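Local atomic coordinates of haloacid dehalogenase-like hydrolase (Salmonella enterica subsp. enterica serovar Typhi, PDB entry 4EZE), a protein that probably hydrolyses O-phosphoserine to serine and phosphate with the help of magnesium, as expected for the last step of L-serine biosynthesis. Residues Thr36-Leu41 with Leu55-Arg60; Ile26-Thr31 with Arg85-Leu90; Thr139-Gln144 with Asn153-Arg158. One frame throughout, in Å; residues are numbered along the deposited sequence.

Contact 1 (Thr36-Leu41 with Leu55-Arg60); sequences TFQKKL and LLFDKR
Asp58 OD2, one residue on from the Phe57 that meets Gln38, is gripped by two nitrogens of Arg60. The stronger bond, a salt bridge, comes from Arg60 NH2, at 2.7 Å to Asp58 OD2 and with an N-H...O angle of 156°. It lies in the guanidinium plane and meets Asp58 OD2 on its anti side, somewhat out of the carboxylate plane. Arg60 NE adds a weak bond to the same oxygen. Arg60 NH1 turns to the C-terminal carboxylate of Leu317. Asp58 sets off away from the helix, whereas Phe57 sets off toward it. This is the alternation of strand 56-62, an edge strand of a four-stranded antiparallel sheet. The strand order 2-3-1-4, with helices 34-45 and 81-93 between strands in beta-alpha-beta-beta-alpha-beta sequence, is that of a ferredoxin-like fold, and helix 34-45 packs on the sheet. Gln38 has CG anti to the backbone N (chi1 -179°) and stays extended to the amide. The extended chain runs alongside Phe57, the two side chains passing in opposite directions. The amide stacks on the ring with the planes 20° apart. Gln38 CG sits over one face in a CH-pi contact, 4.0 Å from the Phe57 ring centroid. Further out, Gln38 NE2 comes within 3.6 Å of Phe57 CB. Leu41 CD2 meets Phe57 CE1 obliquely at 4.2 Å. Leu70 of strand 67-75 touches both Gln38 and Phe57.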
loop_
_atom_site.group_PDB
_atom_site.type_symbol
_atom_site.label_atom_id
_atom_site.label_comp_id
_atom_site.label_asym_id
_atom_site.label_seq_id
_atom_site.Cartn_x
_atom_site.Cartn_y
_atom_site.Cartn_z
ATOM N N THR A 36 20.371 -5.193 -21.984
ATOM C CA THR A 36 21.432 -4.529 -21.219
ATOM C C THR A 36 21.306 -4.863 -19.742
ATOM O O THR A 36 22.294 -5.066 -19.045
ATOM C CB THR A 36 21.376 -2.999 -21.379
ATOM O OG1 THR A 36 21.290 -2.671 -22.769
ATOM C CG2 THR A 36 22.620 -2.350 -20.780
ATOM N N PHE A 37 20.072 -4.909 -19.257
ATOM C CA PHE A 37 19.845 -5.084 -17.833
ATOM C C PHE A 37 20.127 -6.522 -17.427
ATOM O O PHE A 37 20.651 -6.805 -16.348
ATOM C CB PHE A 37 18.404 -4.691 -17.480
ATOM C CG PHE A 37 18.018 -5.009 -16.056
ATOM C CD1 PHE A 37 18.392 -4.172 -15.023
ATOM C CD2 PHE A 37 17.266 -6.133 -15.760
ATOM C CE1 PHE A 37 18.030 -4.463 -13.715
ATOM C CE2 PHE A 37 16.909 -6.434 -14.450
ATOM C CZ PHE A 37 17.291 -5.592 -13.429
ATOM N N GLN A 38 19.752 -7.446 -18.288
ATOM C CA GLN A 38 20.037 -8.825 -18.007
ATOM C C GLN A 38 21.545 -9.024 -17.947
ATOM O O GLN A 38 22.074 -9.588 -16.988
ATOM C CB GLN A 38 19.454 -9.709 -19.090
ATOM C CG GLN A 38 19.702 -11.175 -18.818
ATOM C CD GLN A 38 19.104 -12.033 -19.891
ATOM O OE1 GLN A 38 18.053 -11.708 -20.444
ATOM N NE2 GLN A 38 19.775 -13.129 -20.213
ATOM N N LYS A 39 22.232 -8.550 -18.980
ATOM C CA LYS A 39 23.679 -8.697 -19.073
ATOM C C LYS A 39 24.317 -8.131 -17.823
ATOM O O LYS A 39 25.050 -8.814 -17.093
ATOM C CB LYS A 39 24.191 -7.959 -20.309
ATOM C CG LYS A 39 25.628 -8.269 -20.693
ATOM C CD LYS A 39 25.932 -7.773 -22.103
ATOM C CE LYS A 39 27.419 -7.836 -22.415
ATOM N NZ LYS A 39 28.223 -7.212 -21.324
ATOM N N LYS A 40 24.000 -6.871 -17.568
ATOM C CA LYS A 40 24.549 -6.145 -16.438
ATOM C C LYS A 40 24.313 -6.883 -15.126
ATOM O O LYS A 40 25.146 -6.854 -14.219
ATOM C CB LYS A 40 23.903 -4.765 -16.394
ATOM C CG LYS A 40 24.556 -3.781 -15.458
ATOM C CD LYS A 40 23.707 -2.528 -15.364
ATOM C CE LYS A 40 24.508 -1.389 -14.771
ATOM N NZ LYS A 40 23.634 -0.661 -13.821
ATOM N N LEU A 41 23.162 -7.534 -15.007
ATOM C CA LEU A 41 22.782 -8.123 -13.717
ATOM C C LEU A 41 23.389 -9.511 -13.537
ATOM O O LEU A 41 23.623 -9.961 -12.411
ATOM C CB LEU A 41 21.253 -8.136 -13.560
ATOM C CG LEU A 41 20.461 -9.016 -12.577
ATOM C CD1 LEU A 41 20.458 -8.403 -11.191
ATOM C CD2 LEU A 41 19.020 -9.179 -13.074
ATOM N N LEU A 55 20.583 -20.686 -13.984
ATOM C CA LEU A 55 19.878 -19.416 -14.006
ATOM C C LEU A 55 19.046 -19.297 -15.259
ATOM O O LEU A 55 19.573 -19.237 -16.363
ATOM C CB LEU A 55 20.856 -18.252 -13.936
ATOM C CG LEU A 55 21.660 -18.180 -12.647
ATOM C CD1 LEU A 55 22.143 -16.769 -12.416
ATOM C CD2 LEU A 55 20.829 -18.665 -11.484
ATOM N N LEU A 56 17.737 -19.254 -15.079
ATOM C CA LEU A 56 16.839 -19.148 -16.209
ATOM C C LEU A 56 16.288 -17.734 -16.321
ATOM O O LEU A 56 15.567 -17.274 -15.453
ATOM C CB LEU A 56 15.713 -20.161 -16.065
ATOM C CG LEU A 56 14.765 -20.330 -17.243
ATOM C CD1 LEU A 56 15.503 -20.185 -18.559
ATOM C CD2 LEU A 56 14.083 -21.677 -17.144
ATOM N N PHE A 57 16.647 -17.057 -17.399
ATOM C CA PHE A 57 16.235 -15.687 -17.649
ATOM C C PHE A 57 15.321 -15.666 -18.837
ATOM O O PHE A 57 15.713 -16.074 -19.920
ATOM C CB PHE A 57 17.436 -14.837 -18.035
ATOM C CG PHE A 57 18.176 -14.270 -16.874
ATOM C CD1 PHE A 57 17.560 -13.370 -16.026
ATOM C CD2 PHE A 57 19.488 -14.620 -16.644
ATOM C CE1 PHE A 57 18.243 -12.834 -14.956
ATOM C CE2 PHE A 57 20.182 -14.087 -15.576
ATOM C CZ PHE A 57 19.559 -13.193 -14.733
ATOM N N ASP A 58 14.114 -15.156 -18.653
ATOM C CA ASP A 58 13.172 -15.093 -19.747
ATOM C C ASP A 58 12.567 -13.694 -19.778
ATOM O O ASP A 58 12.012 -13.225 -18.785
ATOM C CB ASP A 58 12.103 -16.188 -19.566
ATOM C CG ASP A 58 11.503 -16.636 -20.876
ATOM O OD1 ASP A 58 11.830 -16.036 -21.924
ATOM O OD2 ASP A 58 10.700 -17.592 -20.860
ATOM N N LYS A 59 12.702 -13.006 -20.903
ATOM C CA LYS A 59 12.096 -11.701 -21.020
ATOM C C LYS A 59 10.707 -11.846 -21.612
ATOM O O LYS A 59 10.515 -12.550 -22.591
ATOM C CB LYS A 59 12.964 -10.743 -21.830
ATOM C CG LYS A 59 13.263 -11.177 -23.240
ATOM C CD LYS A 59 14.162 -10.149 -23.906
ATOM C CE LYS A 59 14.435 -10.526 -25.348
ATOM N NZ LYS A 59 15.246 -9.469 -25.993
ATOM N N ARG A 60 9.746 -11.167 -21.002
ATOM C CA ARG A 60 8.344 -11.404 -21.288
ATOM C C ARG A 60 7.543 -10.117 -21.272
ATOM O O ARG A 60 7.999 -9.089 -20.785
ATOM C CB ARG A 60 7.786 -12.361 -20.245
ATOM C CG ARG A 60 8.553 -13.668 -20.194
ATOM C CD ARG A 60 7.753 -14.743 -19.473
ATOM N NE ARG A 60 8.415 -16.038 -19.609
ATOM C CZ ARG A 60 8.053 -17.153 -18.979
ATOM N NH1 ARG A 60 7.016 -17.155 -18.149
ATOM N NH2 ARG A 60 8.737 -18.274 -19.184
#

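Contact 2 (Ile26-Thr31 with Arg85-Leu90)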
loop_
_atom_site.group_PDB
_atom_site.type_symbol
_atom_site.label_atom_id
_atom_site.label_comp_id
_atom_site.label_asym_id
_atom_site.label_seq_id
_atom_site.Cartn_x
_atom_site.Cartn_y
_atom_site.Cartn_z
ATOM N N ILE A 26 11.891 -14.604 -9.516
ATOM C CA ILE A 26 12.002 -13.191 -9.238
ATOM C C ILE A 26 11.678 -12.478 -10.528
ATOM O O ILE A 26 12.221 -12.837 -11.581
ATOM C CB ILE A 26 13.444 -12.798 -8.885
ATOM C CG1 ILE A 26 13.896 -13.524 -7.620
ATOM C CG2 ILE A 26 13.543 -11.290 -8.731
ATOM C CD1 ILE A 26 15.296 -13.178 -7.176
ATOM N N TYR A 27 10.781 -11.497 -10.454
ATOM C CA TYR A 27 10.499 -10.646 -11.618
ATOM C C TYR A 27 11.210 -9.320 -11.452
ATOM O O TYR A 27 11.217 -8.754 -10.361
ATOM C CB TYR A 27 9.002 -10.340 -11.719
ATOM C CG TYR A 27 8.084 -11.542 -11.730
ATOM C CD1 TYR A 27 7.844 -12.244 -12.906
ATOM C CD2 TYR A 27 7.422 -11.949 -10.569
ATOM C CE1 TYR A 27 6.981 -13.333 -12.932
ATOM C CE2 TYR A 27 6.559 -13.032 -10.586
ATOM C CZ TYR A 27 6.348 -13.726 -11.772
ATOM O OH TYR A 27 5.482 -14.793 -11.808
ATOM N N PHE A 28 11.767 -8.798 -12.532
ATOM C CA PHE A 28 12.441 -7.527 -12.483
ATOM C C PHE A 28 11.761 -6.575 -13.431
ATOM O O PHE A 28 11.545 -6.917 -14.580
ATOM C CB PHE A 28 13.876 -7.670 -12.965
ATOM C CG PHE A 28 14.723 -8.489 -12.064
ATOM C CD1 PHE A 28 15.379 -7.904 -11.004
ATOM C CD2 PHE A 28 14.871 -9.845 -12.285
ATOM C CE1 PHE A 28 16.163 -8.668 -10.167
ATOM C CE2 PHE A 28 15.652 -10.610 -11.454
ATOM C CZ PHE A 28 16.284 -10.026 -10.385
ATOM N N ILE A 29 11.463 -5.368 -12.967
ATOM C CA ILE A 29 10.860 -4.370 -13.837
ATOM C C ILE A 29 11.696 -3.111 -13.845
ATOM O O ILE A 29 11.931 -2.495 -12.798
ATOM C CB ILE A 29 9.453 -3.964 -13.357
ATOM C CG1 ILE A 29 8.563 -5.199 -13.169
ATOM C CG2 ILE A 29 8.847 -2.972 -14.330
ATOM C CD1 ILE A 29 8.679 -5.836 -11.795
ATOM N N THR A 30 12.082 -2.686 -15.035
ATOM C CA THR A 30 12.970 -1.579 -15.157
ATOM C C THR A 30 12.713 -0.797 -16.437
ATOM O O THR A 30 12.188 -1.353 -17.384
ATOM C CB THR A 30 14.395 -2.117 -15.216
ATOM O OG1 THR A 30 15.293 -1.016 -15.216
ATOM C CG2 THR A 30 14.600 -2.941 -16.494
ATOM N N THR A 31 13.098 0.485 -16.482
ATOM C CA THR A 31 13.054 1.245 -17.754
ATOM C C THR A 31 14.288 1.029 -18.636
ATOM O O THR A 31 14.303 1.449 -19.801
ATOM C CB THR A 31 12.900 2.750 -17.522
ATOM O OG1 THR A 31 13.952 3.188 -16.641
ATOM C CG2 THR A 31 11.508 3.051 -16.894
ATOM N N ARG A 85 18.989 -8.521 0.891
ATOM C CA ARG A 85 19.628 -7.251 1.200
ATOM C C ARG A 85 20.386 -6.713 -0.024
ATOM O O ARG A 85 20.209 -5.554 -0.424
ATOM C CB ARG A 85 20.563 -7.385 2.416
ATOM C CG ARG A 85 20.911 -6.060 3.093
ATOM C CD ARG A 85 22.349 -6.024 3.607
ATOM N NE ARG A 85 23.312 -6.506 2.610
ATOM C CZ ARG A 85 23.866 -5.755 1.655
ATOM N NH1 ARG A 85 23.562 -4.468 1.547
ATOM N NH2 ARG A 85 24.722 -6.297 0.797
ATOM N N TYR A 86 21.205 -7.566 -0.636
ATOM C CA TYR A 86 22.012 -7.127 -1.772
ATOM C C TYR A 86 21.147 -6.798 -3.005
ATOM O O TYR A 86 21.383 -5.809 -3.703
ATOM C CB TYR A 86 23.109 -8.158 -2.091
ATOM C CG TYR A 86 24.038 -7.775 -3.251
ATOM C CD1 TYR A 86 24.973 -6.756 -3.108
ATOM C CD2 TYR A 86 23.988 -8.441 -4.480
ATOM C CE1 TYR A 86 25.820 -6.403 -4.146
ATOM C CE2 TYR A 86 24.841 -8.095 -5.528
ATOM C CZ TYR A 86 25.758 -7.073 -5.346
ATOM O OH TYR A 86 26.612 -6.693 -6.355
ATOM N N LEU A 87 20.141 -7.620 -3.282
ATOM C CA LEU A 87 19.275 -7.336 -4.425
ATOM C C LEU A 87 18.589 -5.951 -4.246
ATOM O O LEU A 87 18.633 -5.076 -5.127
ATOM C CB LEU A 87 18.260 -8.466 -4.588
ATOM C CG LEU A 87 17.523 -8.519 -5.934
ATOM C CD1 LEU A 87 18.479 -8.424 -7.103
ATOM C CD2 LEU A 87 16.692 -9.783 -6.047
ATOM N N ARG A 88 18.019 -5.758 -3.068
ATOM C CA ARG A 88 17.353 -4.529 -2.688
ATOM C C ARG A 88 18.269 -3.322 -2.821
ATOM O O ARG A 88 17.902 -2.338 -3.441
ATOM C CB ARG A 88 16.838 -4.624 -1.249
ATOM C CG ARG A 88 16.124 -3.339 -0.779
ATOM C CD ARG A 88 14.959 -2.978 -1.718
ATOM N NE ARG A 88 13.858 -3.952 -1.624
ATOM C CZ ARG A 88 12.925 -4.178 -2.563
ATOM N NH1 ARG A 88 12.931 -3.527 -3.736
ATOM N NH2 ARG A 88 11.977 -5.087 -2.323
ATOM N N GLU A 89 19.460 -3.387 -2.244
ATOM C CA GLU A 89 20.377 -2.256 -2.340
ATOM C C GLU A 89 20.677 -1.931 -3.804
ATOM O O GLU A 89 20.780 -0.767 -4.218
ATOM C CB GLU A 89 21.679 -2.564 -1.593
ATOM C CG GLU A 89 22.892 -1.788 -2.107
ATOM C CD GLU A 89 24.203 -2.283 -1.499
ATOM O OE1 GLU A 89 24.241 -2.557 -0.280
ATOM O OE2 GLU A 89 25.205 -2.402 -2.233
ATOM N N LEU A 90 20.825 -2.989 -4.581
ATOM C CA LEU A 90 21.119 -2.889 -5.997
ATOM C C LEU A 90 19.958 -2.280 -6.750
ATOM O O LEU A 90 20.140 -1.592 -7.762
ATOM C CB LEU A 90 21.385 -4.287 -6.527
ATOM C CG LEU A 90 22.028 -4.430 -7.891
ATOM C CD1 LEU A 90 23.313 -3.624 -7.941
ATOM C CD2 LEU A 90 22.332 -5.899 -8.094
#
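Segments 26-31 and 85-90 keep their backbones well apart, with Ile26 CA and Leu87 CA, the nearest pair, 10.5 Å from each other. Side chains alone fill the gap. The setting is a ferredoxin-like fold, in which strand 23-29 is an inner strand of the antiparallel sheet and helix 81-93 is the second of two helices packed against it. Leu87 is the one helix residue here that touches the strand, and it uses both of its methyls. With chi1 at -165° its CG stands opposite the backbone N, which carries the fork out from the helix to the sheet. Ile26 approaches from the strand with CG1 beside its backbone N and the chain extended to CD1. The two side chains meet tip to tip, Ile26 CD1 lying 3.8 Å from Leu87 CD2. The other methyl goes to Phe28. There the ring offers its edge and not its face, and the methyl lies close to the ring plane. One face of the same ring is covered by Ile26 CG2, 3.4 Å above the ring plane and offset toward the rim. Phe28 is thus met from two directions by aliphatic groups. All three residues are buried, and the contact is wholly apolar. Phe98 of strand 97-100 touches both Phe28 and Leu87, and Tyr27, between the two strand residues that reach Leu87, packs on Phe311 and Leu317 instead. Across one turn of the helix, Arg85 NH1 makes a salt bridge to Glu89 OE1 at 2.7 Å, from above the carboxylate plane. At the strand, the edge contact of the aromatic ring is made by Phe28 CE1, 3.8 Å from Leu87 CD1.

Contact 3 (Thr139-Gln144 with Asn153-Arg158)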
loop_
_atom_site.group_PDB
_atom_site.type_symbol
_atom_site.label_atom_id
_atom_site.label_comp_id
_atom_site.label_asym_id
_atom_site.label_seq_id
_atom_site.Cartn_x
_atom_site.Cartn_y
_atom_site.Cartn_z
ATOM N N THR A 139 0.325 20.978 10.861
ATOM C CA THR A 139 1.641 20.407 10.672
ATOM C C THR A 139 2.389 20.364 11.991
ATOM O O THR A 139 3.238 19.504 12.185
ATOM C CB THR A 139 2.464 21.189 9.654
ATOM O OG1 THR A 139 1.931 20.953 8.347
ATOM C CG2 THR A 139 3.909 20.732 9.704
ATOM N N ALA A 140 2.068 21.284 12.900
ATOM C CA ALA A 140 2.754 21.329 14.202
ATOM C C ALA A 140 2.357 20.164 15.100
ATOM O O ALA A 140 3.182 19.614 15.834
ATOM C CB ALA A 140 2.497 22.650 14.918
ATOM N N ILE A 141 1.080 19.811 15.064
ATOM C CA ILE A 141 0.610 18.678 15.831
ATOM C C ILE A 141 1.369 17.463 15.316
ATOM O O ILE A 141 1.855 16.647 16.101
ATOM C CB ILE A 141 -0.916 18.504 15.691
ATOM C CG1 ILE A 141 -1.628 19.711 16.320
ATOM C CG2 ILE A 141 -1.386 17.172 16.299
ATOM C CD1 ILE A 141 -2.772 20.268 15.486
ATOM N N THR A 142 1.494 17.362 13.995
ATOM C CA THR A 142 2.257 16.269 13.389
ATOM C C THR A 142 3.677 16.289 13.926
ATOM O O THR A 142 4.240 15.249 14.242
ATOM C CB THR A 142 2.303 16.362 11.853
ATOM O OG1 THR A 142 0.969 16.334 11.329
ATOM C CG2 THR A 142 3.085 15.192 11.287
ATOM N N GLN A 143 4.244 17.491 14.015
ATOM C CA GLN A 143 5.541 17.710 14.639
ATOM C C GLN A 143 5.629 16.989 15.966
ATOM O O GLN A 143 6.461 16.114 16.144
ATOM C CB GLN A 143 5.744 19.195 14.925
ATOM C CG GLN A 143 5.449 20.104 13.753
ATOM C CD GLN A 143 6.423 19.891 12.621
ATOM O OE1 GLN A 143 6.579 18.772 12.125
ATOM N NE2 GLN A 143 7.092 20.967 12.205
ATOM N N GLN A 144 4.744 17.311 16.897
ATOM C CA GLN A 144 4.862 16.737 18.224
ATOM C C GLN A 144 4.778 15.217 18.238
ATOM O O GLN A 144 5.543 14.561 18.935
ATOM C CB GLN A 144 3.785 17.303 19.144
ATOM C CG GLN A 144 3.617 18.799 19.056
ATOM C CD GLN A 144 2.651 19.329 20.091
ATOM O OE1 GLN A 144 2.503 18.759 21.169
ATOM N NE2 GLN A 144 1.987 20.432 19.770
ATOM N N ASN A 153 -2.989 8.727 18.665
ATOM C CA ASN A 153 -4.414 8.930 18.822
ATOM C C ASN A 153 -4.677 10.388 19.152
ATOM O O ASN A 153 -5.601 10.998 18.630
ATOM C CB ASN A 153 -4.979 8.034 19.919
ATOM C CG ASN A 153 -5.173 6.609 19.464
ATOM O OD1 ASN A 153 -4.549 6.161 18.520
ATOM N ND2 ASN A 153 -6.044 5.891 20.144
ATOM N N ALA A 154 -3.838 10.943 20.016
ATOM C CA ALA A 154 -3.961 12.335 20.431
ATOM C C ALA A 154 -3.570 13.251 19.260
ATOM O O ALA A 154 -4.113 14.349 19.103
ATOM C CB ALA A 154 -3.112 12.599 21.673
ATOM N N SER A 155 -2.669 12.772 18.408
ATOM C CA SER A 155 -2.404 13.457 17.146
ATOM C C SER A 155 -3.683 13.512 16.328
ATOM O O SER A 155 -4.098 14.578 15.855
ATOM C CB SER A 155 -1.336 12.718 16.351
ATOM O OG SER A 155 -1.370 13.095 14.984
ATOM N N PHE A 156 -4.315 12.356 16.160
ATOM C CA PHE A 156 -5.555 12.306 15.394
ATOM C C PHE A 156 -6.653 13.178 16.033
ATOM O O PHE A 156 -7.317 13.965 15.356
ATOM C CB PHE A 156 -6.042 10.854 15.211
ATOM C CG PHE A 156 -7.311 10.755 14.420
ATOM C CD1 PHE A 156 -7.282 10.808 13.037
ATOM C CD2 PHE A 156 -8.543 10.671 15.058
ATOM C CE1 PHE A 156 -8.458 10.767 12.301
ATOM C CE2 PHE A 156 -9.726 10.620 14.326
ATOM C CZ PHE A 156 -9.682 10.669 12.940
ATOM N N THR A 157 -6.850 13.055 17.338
ATOM C CA THR A 157 -7.938 13.802 17.970
ATOM C C THR A 157 -7.688 15.302 17.838
ATOM O O THR A 157 -8.584 16.071 17.466
ATOM C CB THR A 157 -8.119 13.422 19.463
ATOM O OG1 THR A 157 -6.837 13.241 20.065
ATOM C CG2 THR A 157 -8.876 12.117 19.606
ATOM N N ARG A 158 -6.467 15.720 18.164
ATOM C CA ARG A 158 -6.086 17.138 18.060
ATOM C C ARG A 158 -6.342 17.723 16.682
ATOM O O ARG A 158 -6.944 18.791 16.553
ATOM C CB ARG A 158 -4.617 17.341 18.418
ATOM C CG ARG A 158 -4.399 17.857 19.825
ATOM C CD ARG A 158 -2.935 17.749 20.219
ATOM N NE ARG A 158 -2.615 18.606 21.357
ATOM C CZ ARG A 158 -3.061 18.407 22.594
ATOM N NH1 ARG A 158 -3.858 17.382 22.863
ATOM N NH2 ARG A 158 -2.716 19.243 23.562
#
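Flat groups take little part where Ile141 meets Ser155 and Arg158: neither a ring face nor a ring edge is used. Arg158 touches through CB, near its backbone, and not through its guanidinium. The Phe156 ring packs on Ile237 of strand 232-237 instead. Ile141 carries the contact. With CG1 beside the backbone N (chi1 -65°), the CG2 methyl points across to the other helix and does the touching. It lies 3.8 Å from Ser155 O and 3.9 Å from Arg158 CB, crossing the Arg158 side chain at a slant. The two helices come close at this point, with Ile141 CA and Ser155 CA 6.2 Å apart. Helices 135-146 and 152-161 follow one another and form a helical hairpin. In phosphoserine phosphatases of the HAD superfamily, helices in this place form the cap over the active site, and these are probably its counterpart. Ser155 OG is hydrogen-bonded to Arg159 NE, and Arg159 also touches Ile141 and Thr142. Met162 packs on Ile141 as well. Within the second helix, Asn153 O takes two donors from one residue. Thr157 N is 2.7 Å from Asn153 O, and Thr157 OG1 donates to the same oxygen at 2.9 Å. The hydroxyl comes in tilted 24° from the carbonyl plane.

In the fold
Contacts 1 and 2 belong to the same ferredoxin-like unit and touch each other. Contact 1 is nested inside the loop closed by contact 2, and their centres are 12 Å apart. Phe37 CE2 lies 3.6 Å from Phe28 CB, and Leu41 CD2 lies 3.9 Å from Phe28 CZ, so helix 34-45 joins the two. Contact 3 comes later in the chain, in the hydrolase part. Its centre is 48 Å from that of contact 1 and 37 Å from that of contact 2. It alone approaches the catalytic region: the Ser155 side chain is about 11 Å from that of Asp116, the predicted proton donor, and about 12 Å from the bound sodium ion.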